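Local coordinates for protein Atp-dependent DNA ligase (Psychromonas sp., PDB 4D05) that joins breaks in DNA as a minimal ATP-dependent ligase, with AMP, the nucleotide carried by its adenylated intermediate, bound in its pocket, at residues 5-16 / 164-175. Numbering follows the deposited sequence.
Sequences PIQLATNYRQDI and YQTKRSRDLMKL. With AMP (adenosine monophosphate), chain H; SO4 (sulfate ion), chain F.
R168 reaches across to 5-16 by giving NH1 to A9 O at 2.8 Å, and the same guanidinium grips the sulfate with NH1 and NH2 while L8 CD1 covers one of its faces. K174, its chain extended beyond CG, sends NZ to AMP O1P at 2.7 Å and also to the sulfate. Parallel strand pairing underlies both: T10 N bonds L172 O, K174 N bonds T10 O, and L8 is tied to K167 and S169 before the chain corners at 170-172. Q7, with CG anti to the backbone N (chi1 -178°), lays CB over the Y164 ring and brings OE1 3.0 Å from Q165 N, which approaches from above the amide plane; Y164 OH takes Q7 N. Farther along, R13 NH2 donates to R170 O, which lies in the R13 guanidinium plane, and the two guanidiniums stack at 4.0 Å between centres. A leucine in place of R13 would probably leave R170 O without this donor and R170 without its stacking partner. I16 CD1 and the selenomethionine M173 meet tip to tip, and L175 CD1 packs over the Y12 ring. Strand 8-11 thus lies between 173-175 and outermost 168-169 in a mixed nucleotidyltransferase-domain sheet, with K174 lining the AMP pocket.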
ATOM      1  N   PRO A   5       1.091  16.489   8.829  1.00 15.00           N
ATOM      2  CA  PRO A   5       2.479  16.607   8.351  1.00 16.42           C
ATOM      3  C   PRO A   5       3.089  15.239   8.336  1.00 14.21           C
ATOM      4  O   PRO A   5       3.849  14.861   9.229  1.00 14.84           O
ATOM      5  CB  PRO A   5       3.140  17.484   9.411  1.00 17.94           C
ATOM      6  CG  PRO A   5       2.433  17.081  10.666  1.00 18.21           C
ATOM      7  CD  PRO A   5       0.993  16.804  10.267  1.00 17.56           C
ATOM      8  N   ILE A   6       2.726  14.476   7.319  1.00 16.06           N
ATOM      9  CA  ILE A   6       3.122  13.081   7.255  1.00 17.40           C
ATOM     10  C   ILE A   6       4.091  12.677   6.121  1.00 16.46           C
ATOM     11  O   ILE A   6       4.144  13.288   5.033  1.00 17.93           O
ATOM     12  CB  ILE A   6       1.876  12.205   7.247  1.00 16.01           C
ATOM     13  CG1 ILE A   6       0.973  12.512   6.043  1.00 17.96           C
ATOM     14  CG2 ILE A   6       1.151  12.437   8.507  1.00 12.36           C
ATOM     15  CD1 ILE A   6      -0.140  11.520   5.833  1.00 16.25           C
ATOM     16  N   GLN A   7       4.849  11.618   6.388  1.00 14.45           N
ATOM     17  CA  GLN A   7       5.810  11.086   5.415  1.00 12.72           C
ATOM     18  C   GLN A   7       5.108  10.143   4.532  1.00 13.24           C
ATOM     19  O   GLN A   7       4.283   9.379   5.043  1.00 16.12           O
ATOM     20  CB  GLN A   7       6.896  10.286   6.125  1.00 10.72           C
ATOM     21  CG  GLN A   7       7.961   9.729   5.204  1.00  9.19           C
ATOM     22  CD  GLN A   7       9.217   9.423   6.032  1.00  9.65           C
ATOM     23  OE1 GLN A   7      10.210  10.133   6.008  1.00 14.02           O
ATOM     24  NE2 GLN A   7       9.137   8.415   6.781  1.00  9.49           N
ATOM     25  N   LEU A   8       5.427  10.175   3.235  1.00 11.81           N
ATOM     26  CA  LEU A   8       4.826   9.293   2.256  1.00 16.89           C
ATOM     27  C   LEU A   8       5.825   8.332   1.571  1.00 18.34           C
ATOM     28  O   LEU A   8       7.020   8.636   1.351  1.00 17.40           O
ATOM     29  CB  LEU A   8       4.089  10.079   1.162  1.00 18.85           C
ATOM     30  CG  LEU A   8       3.129  11.203   1.565  1.00 21.38           C
ATOM     31  CD1 LEU A   8       2.596  11.798   0.278  1.00 25.12           C
ATOM     32  CD2 LEU A   8       1.961  10.722   2.486  1.00 22.08           C
ATOM     33  N   ALA A   9       5.306   7.154   1.227  1.00 18.03           N
ATOM     34  CA  ALA A   9       6.155   6.083   0.698  1.00 16.91           C
ATOM     35  C   ALA A   9       6.325   6.177  -0.803  1.00 17.81           C
ATOM     36  O   ALA A   9       5.403   6.587  -1.540  1.00 20.39           O
ATOM     37  CB  ALA A   9       5.574   4.745   1.038  1.00 15.69           C
ATOM     38  N   THR A  10       7.498   5.750  -1.252  1.00 13.70           N
ATOM     39  CA  THR A  10       7.787   5.515  -2.678  1.00 15.28           C
ATOM     40  C   THR A  10       7.737   4.017  -3.040  1.00 13.55           C
ATOM     41  O   THR A  10       7.420   3.208  -2.189  1.00 13.95           O
ATOM     42  CB  THR A  10       9.156   6.066  -3.051  1.00 15.68           C
ATOM     43  OG1 THR A  10      10.159   5.534  -2.166  1.00 17.44           O
ATOM     44  CG2 THR A  10       9.140   7.607  -2.965  1.00 19.47           C
ATOM     45  N   ASN A  11       8.009   3.654  -4.303  1.00 12.59           N
ATOM     46  CA  ASN A  11       7.980   2.234  -4.682  1.00 14.76           C
ATOM     47  C   ASN A  11       9.288   1.503  -4.473  1.00 12.12           C
ATOM     48  O   ASN A  11      10.357   2.092  -4.566  1.00 14.10           O
ATOM     49  CB  ASN A  11       7.568   2.057  -6.130  1.00 19.59           C
ATOM     50  CG  ASN A  11       6.120   2.338  -6.340  1.00 23.28           C
ATOM     51  OD1 ASN A  11       5.318   2.239  -5.419  1.00 24.20           O
ATOM     52  ND2 ASN A  11       5.765   2.685  -7.560  1.00 25.42           N
ATOM     53  N   TYR A  12       9.182   0.217  -4.162  1.00 12.23           N
ATOM     54  CA  TYR A  12      10.339  -0.659  -4.033  1.00 10.84           C
ATOM     55  C   TYR A  12      11.288  -0.533  -5.238  1.00 11.74           C
ATOM     56  O   TYR A  12      10.844  -0.422  -6.403  1.00 14.45           O
ATOM     57  CB  TYR A  12       9.849  -2.103  -3.904  1.00 12.75           C
ATOM     58  CG  TYR A  12      10.952  -3.108  -3.851  1.00 11.98           C
ATOM     59  CD1 TYR A  12      11.685  -3.296  -2.693  1.00 12.68           C
ATOM     60  CD2 TYR A  12      11.258  -3.874  -4.958  1.00 11.23           C
ATOM     61  CE1 TYR A  12      12.713  -4.180  -2.639  1.00 12.86           C
ATOM     62  CE2 TYR A  12      12.277  -4.766  -4.927  1.00 11.68           C
ATOM     63  CZ  TYR A  12      12.997  -4.932  -3.752  1.00 13.95           C
ATOM     64  OH  TYR A  12      14.009  -5.839  -3.703  1.00 17.68           O
ATOM     65  N   ARG A  13      12.581  -0.502  -4.940  1.00 12.13           N
ATOM     66  CA  ARG A  13      13.664  -0.483  -5.934  1.00 14.84           C
ATOM     67  C   ARG A  13      14.567  -1.698  -5.755  1.00 14.44           C
ATOM     68  O   ARG A  13      14.985  -1.987  -4.643  1.00 15.16           O
ATOM     69  CB  ARG A  13      14.465   0.817  -5.805  1.00 16.27           C
ATOM     70  CG  ARG A  13      13.602   2.076  -6.018  1.00 19.47           C
ATOM     71  CD  ARG A  13      14.378   3.387  -5.790  1.00 24.37           C
ATOM     72  NE  ARG A  13      14.521   3.722  -4.361  1.00 32.64           N
ATOM     73  CZ  ARG A  13      15.640   3.596  -3.657  1.00 36.26           C
ATOM     74  NH1 ARG A  13      16.760   3.148  -4.235  1.00 40.99           N
ATOM     75  NH2 ARG A  13      15.649   3.931  -2.367  1.00 32.89           N
ATOM     76  N   GLN A  14      14.864  -2.405  -6.852  1.00 17.55           N
ATOM     77  CA  GLN A  14      15.642  -3.652  -6.800  1.00 20.81           C
ATOM     78  C   GLN A  14      17.042  -3.507  -6.256  1.00 21.50           C
ATOM     79  O   GLN A  14      17.590  -4.453  -5.678  1.00 23.00           O
ATOM     80  CB  GLN A  14      15.799  -4.271  -8.207  1.00 24.77           C
ATOM     81  CG  GLN A  14      14.531  -4.588  -8.890  1.00 30.86           C
ATOM     82  CD  GLN A  14      14.744  -5.510 -10.076  1.00 33.95           C
ATOM     83  OE1 GLN A  14      15.881  -5.741 -10.517  1.00 34.36           O
ATOM     84  NE2 GLN A  14      13.650  -6.049 -10.593  1.00 34.32           N
ATOM     85  N   ASP A  15      17.655  -2.355  -6.473  1.00 19.89           N
ATOM     86  CA  ASP A  15      19.080  -2.264  -6.207  1.00 21.46           C
ATOM     87  C   ASP A  15      19.395  -1.714  -4.813  1.00 21.56           C
ATOM     88  O   ASP A  15      20.466  -1.178  -4.575  1.00 27.79           O
ATOM     89  CB  ASP A  15      19.780  -1.443  -7.284  1.00 28.56           C
ATOM     90  CG  ASP A  15      19.468   0.017  -7.190  1.00 36.23           C
ATOM     91  OD1 ASP A  15      18.371   0.355  -6.691  1.00 41.20           O
ATOM     92  OD2 ASP A  15      20.327   0.824  -7.608  1.00 39.95           O
ATOM     93  N   ILE A  16      18.485  -1.869  -3.878  1.00 17.22           N
ATOM     94  CA  ILE A  16      18.782  -1.450  -2.504  1.00 16.36           C
ATOM     95  C   ILE A  16      19.628  -2.499  -1.776  1.00 15.57           C
ATOM     96  O   ILE A  16      19.728  -3.656  -2.200  1.00 18.37           O
ATOM     97  CB  ILE A  16      17.491  -1.240  -1.714  1.00 15.92           C
ATOM     98  CG1 ILE A  16      16.670  -2.542  -1.713  1.00 17.47           C
ATOM     99  CG2 ILE A  16      16.699  -0.074  -2.333  1.00 15.49           C
ATOM    100  CD1 ILE A  16      15.384  -2.474  -0.857  1.00 19.03           C
ATOM    101  N   TYR A 164      12.854  11.605   9.580  1.00  6.39           N
ATOM    102  CA  TYR A 164      11.484  11.836   9.136  1.00  6.57           C
ATOM    103  C   TYR A 164      11.392  13.051   8.220  1.00  9.07           C
ATOM    104  O   TYR A 164      11.952  14.107   8.526  1.00  8.99           O
ATOM    105  CB  TYR A 164      10.572  12.065  10.343  1.00  6.76           C
ATOM    106  CG  TYR A 164       9.099  11.878  10.009  1.00  8.20           C
ATOM    107  CD1 TYR A 164       8.519  10.629  10.108  1.00  8.70           C
ATOM    108  CD2 TYR A 164       8.294  12.954   9.614  1.00 10.05           C
ATOM    109  CE1 TYR A 164       7.168  10.418   9.806  1.00 11.23           C
ATOM    110  CE2 TYR A 164       6.965  12.748   9.312  1.00  9.74           C
ATOM    111  CZ  TYR A 164       6.410  11.476   9.425  1.00 11.32           C
ATOM    112  OH  TYR A 164       5.066  11.226   9.118  1.00 13.05           O
ATOM    113  N   GLN A 165      10.676  12.885   7.107  1.00 10.09           N
ATOM    114  CA  GLN A 165      10.474  13.962   6.128  1.00 12.77           C
ATOM    115  C   GLN A 165       9.002  14.034   5.805  1.00 15.53           C
ATOM    116  O   GLN A 165       8.376  12.981   5.639  1.00 15.04           O
ATOM    117  CB  GLN A 165      11.226  13.639   4.837  1.00 19.48           C
ATOM    118  CG  GLN A 165      12.683  13.542   4.976  1.00 29.49           C
ATOM    119  CD  GLN A 165      13.334  13.323   3.625  1.00 32.73           C
ATOM    120  OE1 GLN A 165      12.798  12.626   2.784  1.00 34.84           O
ATOM    121  NE2 GLN A 165      14.473  13.938   3.409  1.00 37.97           N
ATOM    122  N   THR A 166       8.450  15.257   5.734  1.00 15.82           N
ATOM    123  CA  THR A 166       7.006  15.451   5.555  1.00 18.80           C
ATOM    124  C   THR A 166       6.691  15.502   4.069  1.00 20.15           C
ATOM    125  O   THR A 166       6.230  16.510   3.558  1.00 21.18           O
ATOM    126  CB  THR A 166       6.511  16.730   6.251  1.00 19.40           C
ATOM    127  OG1 THR A 166       7.147  17.902   5.694  1.00 20.90           O
ATOM    128  CG2 THR A 166       6.810  16.641   7.721  1.00 20.96           C
ATOM    129  N   LYS A 167       7.020  14.418   3.376  1.00 21.94           N
ATOM    130  CA  LYS A 167       6.839  14.358   1.937  1.00 25.26           C
ATOM    131  C   LYS A 167       7.045  12.939   1.488  1.00 20.65           C
ATOM    132  O   LYS A 167       7.185  12.076   2.327  1.00 17.27           O
ATOM    133  CB  LYS A 167       7.862  15.244   1.241  1.00 29.23           C
ATOM    134  CG  LYS A 167       9.271  14.804   1.460  1.00 30.70           C
ATOM    135  CD  LYS A 167      10.190  15.543   0.501  1.00 35.03           C
ATOM    136  CE  LYS A 167       9.926  17.041   0.529  1.00 40.58           C
ATOM    137  NZ  LYS A 167      10.900  17.814  -0.300  1.00 44.63           N
ATOM    138  N   ARG A 168       7.100  12.696   0.169  1.00 20.70           N
ATOM    139  CA  ARG A 168       7.458  11.361  -0.320  1.00 22.24           C
ATOM    140  C   ARG A 168       8.901  11.134   0.095  1.00 20.66           C
ATOM    141  O   ARG A 168       9.693  12.074   0.166  1.00 23.65           O
ATOM    142  CB  ARG A 168       7.266  11.209  -1.850  1.00 27.55           C
ATOM    143  CG  ARG A 168       5.815  11.284  -2.279  1.00 32.13           C
ATOM    144  CD  ARG A 168       5.290  10.065  -3.078  1.00 35.96           C
ATOM    145  NE  ARG A 168       3.838  10.187  -3.275  1.00 36.61           N
ATOM    146  CZ  ARG A 168       2.904   9.416  -2.707  1.00 36.77           C
ATOM    147  NH1 ARG A 168       3.225   8.385  -1.917  1.00 36.48           N
ATOM    148  NH2 ARG A 168       1.613   9.646  -2.967  1.00 34.70           N
ATOM    149  N   SER A 169       9.201   9.907   0.492  1.00 16.85           N
ATOM    150  CA  SER A 169      10.540   9.561   0.901  1.00 16.00           C
ATOM    151  C   SER A 169      11.075   8.298   0.178  1.00 15.83           C
ATOM    152  O   SER A 169      10.414   7.266   0.120  1.00 16.30           O
ATOM    153  CB  SER A 169      10.574   9.346   2.403  1.00 15.32           C
ATOM    154  OG  SER A 169      11.826   8.730   2.771  1.00 16.68           O
ATOM    155  N   ARG A 170      12.289   8.391  -0.360  1.00 15.74           N
ATOM    156  CA  ARG A 170      12.950   7.246  -0.941  1.00 13.83           C
ATOM    157  C   ARG A 170      13.401   6.203   0.096  1.00 14.47           C
ATOM    158  O   ARG A 170      13.724   5.070  -0.244  1.00 15.65           O
ATOM    159  CB  ARG A 170      14.176   7.692  -1.686  1.00 16.88           C
ATOM    160  CG  ARG A 170      13.883   8.457  -2.958  1.00 27.18           C
ATOM    161  CD  ARG A 170      15.174   8.911  -3.653  1.00 33.59           C
ATOM    162  NE  ARG A 170      15.989   7.806  -4.187  1.00 37.66           N
ATOM    163  CZ  ARG A 170      15.791   7.224  -5.372  1.00 39.47           C
ATOM    164  NH1 ARG A 170      14.784   7.597  -6.157  1.00 41.83           N
ATOM    165  NH2 ARG A 170      16.593   6.247  -5.772  1.00 39.13           N
ATOM    166  N   ASP A 171      13.448   6.611   1.356  1.00 11.40           N
ATOM    167  CA  ASP A 171      13.840   5.718   2.422  1.00  8.03           C
ATOM    168  C   ASP A 171      12.670   4.874   2.930  1.00  7.22           C
ATOM    169  O   ASP A 171      12.869   3.982   3.742  1.00  7.57           O
ATOM    170  CB  ASP A 171      14.393   6.503   3.564  1.00 13.59           C
ATOM    171  CG  ASP A 171      15.761   7.029   3.281  1.00 18.67           C
ATOM    172  OD1 ASP A 171      16.490   6.450   2.435  1.00 22.28           O
ATOM    173  OD2 ASP A 171      16.071   8.045   3.880  1.00 22.05           O
ATOM    174  N   LEU A 172      11.454   5.185   2.482  1.00  6.23           N
ATOM    175  CA  LEU A 172      10.278   4.429   2.850  1.00  6.59           C
ATOM    176  C   LEU A 172       9.653   3.884   1.572  1.00  7.74           C
ATOM    177  O   LEU A 172       9.232   4.668   0.736  1.00  9.62           O
ATOM    178  CB  LEU A 172       9.262   5.349   3.559  1.00  6.65           C
ATOM    179  CG  LEU A 172       7.974   4.686   4.040  1.00  9.18           C
ATOM    180  CD1 LEU A 172       8.216   3.623   5.108  1.00  7.59           C
ATOM    181  CD2 LEU A 172       6.949   5.697   4.559  1.00 10.34           C
HETATM  182  N   MSE A 173       9.608   2.576   1.423  1.00  6.47           N
HETATM  183  CA  MSE A 173       9.133   1.963   0.181  1.00  6.41           C
HETATM  184  C   MSE A 173       8.013   0.931   0.385  1.00  6.68           C
HETATM  185  O   MSE A 173       8.020   0.183   1.351  1.00  6.18           O
HETATM  186  CB  MSE A 173      10.290   1.275  -0.520  1.00  7.69           C
HETATM  187  CG  MSE A 173      11.356   2.216  -1.021  1.00 11.19           C
HETATM  188 SE   MSE A 173      12.906   1.269  -1.733  1.00 14.54          SE
HETATM  189  CE  MSE A 173      13.699   0.822  -0.044  1.00 15.44           C
ATOM    190  N   LYS A 174       7.083   0.911  -0.570  1.00  7.40           N
ATOM    191  CA  LYS A 174       6.011  -0.069  -0.625  1.00  8.32           C
ATOM    192  C   LYS A 174       6.480  -1.220  -1.462  1.00  7.55           C
ATOM    193  O   LYS A 174       7.034  -1.018  -2.526  1.00  7.61           O
ATOM    194  CB  LYS A 174       4.758   0.478  -1.354  1.00 12.20           C
ATOM    195  CG  LYS A 174       4.246   1.754  -0.849  1.00 15.91           C
ATOM    196  CD  LYS A 174       3.111   2.296  -1.766  1.00 17.13           C
ATOM    197  CE  LYS A 174       2.462   3.454  -1.093  1.00 21.25           C
ATOM    198  NZ  LYS A 174       1.177   3.797  -1.739  1.00 21.04           N
ATOM    199  N   LEU A 175       6.159  -2.430  -1.028  1.00  5.31           N
ATOM    200  CA  LEU A 175       6.428  -3.625  -1.832  1.00  5.90           C
ATOM    201  C   LEU A 175       5.171  -4.478  -1.910  1.00  5.96           C
ATOM    202  O   LEU A 175       4.737  -5.098  -0.929  1.00  5.75           O
ATOM    203  CB  LEU A 175       7.598  -4.407  -1.226  1.00  7.04           C
ATOM    204  CG  LEU A 175       7.845  -5.776  -1.843  1.00  6.43           C
ATOM    205  CD1 LEU A 175       8.065  -5.706  -3.330  1.00  8.52           C
ATOM    206  CD2 LEU A 175       9.056  -6.417  -1.157  1.00  8.10           C
TER
HETATM  207  P   AMP H1263      -0.742   1.118  -0.100  1.00 19.70           P
HETATM  208  O1P AMP H1263      -0.229   1.449  -1.473  1.00 21.39           O
HETATM  209  O2P AMP H1263      -2.209   1.097   0.286  1.00 21.02           O
HETATM  210  O5' AMP H1263       0.110   1.984   0.920  1.00 16.59           O
HETATM  211  C5' AMP H1263      -0.138   1.686   2.275  1.00 19.09           C
HETATM  212  C4' AMP H1263      -0.306   3.000   2.974  1.00 15.89           C
HETATM  213  O4' AMP H1263      -0.509   2.817   4.358  1.00 13.75           O
HETATM  214  C3' AMP H1263       0.957   3.768   2.778  1.00 21.57           C
HETATM  215  O3' AMP H1263       0.517   5.098   2.457  1.00 23.92           O
HETATM  216  C2' AMP H1263       1.642   3.708   4.113  1.00 20.08           C
HETATM  217  O2' AMP H1263       2.148   5.043   4.184  1.00 22.04           O
HETATM  218  C1' AMP H1263       0.586   3.230   5.154  1.00 14.59           C
HETATM  219  N9  AMP H1263       1.017   1.962   5.836  1.00 11.38           N
HETATM  220  C8  AMP H1263       0.357   0.785   6.023  1.00  8.92           C
HETATM  221  N7  AMP H1263       1.111  -0.147   6.659  1.00  8.16           N
HETATM  222  C5  AMP H1263       2.274   0.485   6.936  1.00  5.99           C
HETATM  223  C6  AMP H1263       3.546   0.085   7.545  1.00  4.91           C
HETATM  224  N6  AMP H1263       3.686  -1.155   8.037  1.00  5.95           N
HETATM  225  N1  AMP H1263       4.493   1.027   7.620  1.00  6.63           N
HETATM  226  C2  AMP H1263       4.376   2.250   7.085  1.00  7.36           C
HETATM  227  N3  AMP H1263       3.272   2.683   6.503  1.00  7.24           N
HETATM  228  C4  AMP H1263       2.210   1.848   6.399  1.00  7.09           C
HETATM  229  S   SO4 F1261      -0.006   6.850  -0.204  0.77 40.40           S
HETATM  230  O1  SO4 F1261      -0.718   5.582  -0.403  0.77 36.87           O
HETATM  231  O2  SO4 F1261      -0.480   7.549   1.007  0.77 39.69           O
HETATM  232  O3  SO4 F1261       1.430   6.608  -0.021  0.77 41.77           O
HETATM  233  O4  SO4 F1261      -0.223   7.715  -1.375  0.77 36.02           O
HETATM  234  O   HOH W   1      12.906   9.654   5.250  1.00 14.69           O